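Local coordinates for protein mannonate dehydratase (Streptococcus suis, PDB 3BDK) that probably catalyses the dehydration of D-mannonate to 2-dehydro-3-deoxy-D-gluconate, using manganese or ferrous iron, at residues Phe125-Phe129 with Ile181-Tyr185. Numbering follows the deposited sequence.
Sequences FMPVF and IIENY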
# COMPACT_ATOMS: atom_id res chain seq x y z
N PHE A 125 8.20 -10.24 27.53
CA PHE A 125 8.93 -10.60 28.74
C PHE A 125 10.33 -9.98 28.70
O PHE A 125 11.35 -10.66 28.67
CB PHE A 125 9.00 -12.12 28.92
CG PHE A 125 8.89 -12.57 30.35
CD1 PHE A 125 7.64 -12.81 30.92
CD2 PHE A 125 10.03 -12.73 31.14
CE1 PHE A 125 7.53 -13.23 32.25
CE2 PHE A 125 9.93 -13.15 32.46
CZ PHE A 125 8.68 -13.40 33.02
N MET A 126 10.33 -8.65 28.71
CA MET A 126 11.51 -7.87 28.46
C MET A 126 11.77 -6.97 29.65
O MET A 126 11.03 -6.03 29.90
CB MET A 126 11.31 -7.04 27.20
CG MET A 126 12.58 -6.79 26.39
SD MET A 126 12.35 -5.63 25.02
CE MET A 126 10.76 -6.18 24.38
N PRO A 127 12.84 -7.27 30.39
CA PRO A 127 13.19 -6.45 31.53
C PRO A 127 13.19 -4.98 31.15
O PRO A 127 13.60 -4.65 30.04
CB PRO A 127 14.61 -6.88 31.83
CG PRO A 127 14.66 -8.30 31.39
CD PRO A 127 13.75 -8.41 30.22
N VAL A 128 12.68 -4.15 32.06
CA VAL A 128 12.81 -2.69 32.04
C VAL A 128 12.02 -1.96 30.95
O VAL A 128 11.02 -1.31 31.24
CB VAL A 128 14.29 -2.24 32.05
CG1 VAL A 128 14.39 -0.78 32.44
CG2 VAL A 128 15.09 -3.06 33.03
N PHE A 129 12.47 -2.05 29.70
CA PHE A 129 11.83 -1.36 28.57
C PHE A 129 11.16 -2.37 27.66
O PHE A 129 11.52 -3.54 27.69
CB PHE A 129 12.88 -0.61 27.74
CG PHE A 129 13.92 0.11 28.55
CD1 PHE A 129 15.15 -0.49 28.81
CD2 PHE A 129 13.68 1.39 29.04
CE1 PHE A 129 16.12 0.17 29.56
CE2 PHE A 129 14.64 2.05 29.79
CZ PHE A 129 15.87 1.44 30.05
N ILE A 181 15.92 -1.00 39.79
CA ILE A 181 15.36 -2.10 39.01
C ILE A 181 16.45 -2.61 38.05
O ILE A 181 16.60 -3.83 37.82
CB ILE A 181 14.10 -1.65 38.24
CG1 ILE A 181 12.94 -1.47 39.22
CG2 ILE A 181 13.72 -2.66 37.18
CD1 ILE A 181 11.80 -0.60 38.73
N ILE A 182 17.21 -1.66 37.51
CA ILE A 182 18.30 -1.94 36.59
C ILE A 182 19.44 -2.61 37.35
O ILE A 182 19.95 -3.64 36.92
CB ILE A 182 18.74 -0.66 35.83
CG1 ILE A 182 17.67 -0.28 34.79
CG2 ILE A 182 20.05 -0.89 35.12
CD1 ILE A 182 17.51 1.21 34.57
N GLU A 183 19.80 -2.07 38.52
CA GLU A 183 20.78 -2.73 39.39
C GLU A 183 20.42 -4.19 39.67
O GLU A 183 21.27 -5.08 39.51
CB GLU A 183 21.04 -1.94 40.68
CG GLU A 183 21.44 -0.48 40.43
CD GLU A 183 22.23 0.17 41.58
OE1 GLU A 183 22.57 1.38 41.46
OE2 GLU A 183 22.51 -0.52 42.60
N ASN A 184 19.16 -4.44 40.03
CA ASN A 184 18.70 -5.80 40.31
C ASN A 184 18.89 -6.78 39.14
O ASN A 184 19.53 -7.80 39.31
CB ASN A 184 17.26 -5.84 40.86
CG ASN A 184 16.87 -7.22 41.42
OD1 ASN A 184 17.54 -7.76 42.31
ND2 ASN A 184 15.80 -7.80 40.89
N TYR A 185 18.36 -6.44 37.97
CA TYR A 185 18.53 -7.21 36.72
C TYR A 185 19.99 -7.44 36.33
O TYR A 185 20.38 -8.57 36.01
CB TYR A 185 17.83 -6.51 35.55
CG TYR A 185 16.36 -6.83 35.39
CD1 TYR A 185 15.40 -5.82 35.44
CD2 TYR A 185 15.92 -8.13 35.17
CE1 TYR A 185 14.05 -6.10 35.29
CE2 TYR A 185 14.58 -8.42 35.03
CZ TYR A 185 13.65 -7.40 35.08
OH TYR A 185 12.31 -7.70 34.92
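With chi1 of Y185 at -86° the phenol ring reaches from the helix to P127, while V128, its CG1 anti to the backbone N (chi1 -164°), turns its two methyls toward the helix, CG2 mainly to Y185 and CG1 to I182. P127 lays CB almost squarely over one face of the Y185 ring, 3.4 Å from the centroid and 12° off the normal, a CH-pi contact; its CG leans to the CE2 side of the same ring. V128 CG2 meets Y185 obliquely, 3.7 Å from CD1, and lies more loosely against I181 CG2. The other branch, V128 CG1, touches I182 CG1 at 4.1 Å and also sits over the centre of the F129 ring within its own loop. No hydrogen bond joins the two segments directly. E90 links them instead: its OE1 is hydrogen-bonded to Y185 OH, at the far end of the ring that P127 covers, and its OE2 makes a weak bond to V128 N. The loop after parallel strand 120-123 of the xylose isomerase-like TIM barrel is thus packed against helix 176-187, with L194 of helix 191-210 touching P127 and K93 of helix 90-93 touching Y185.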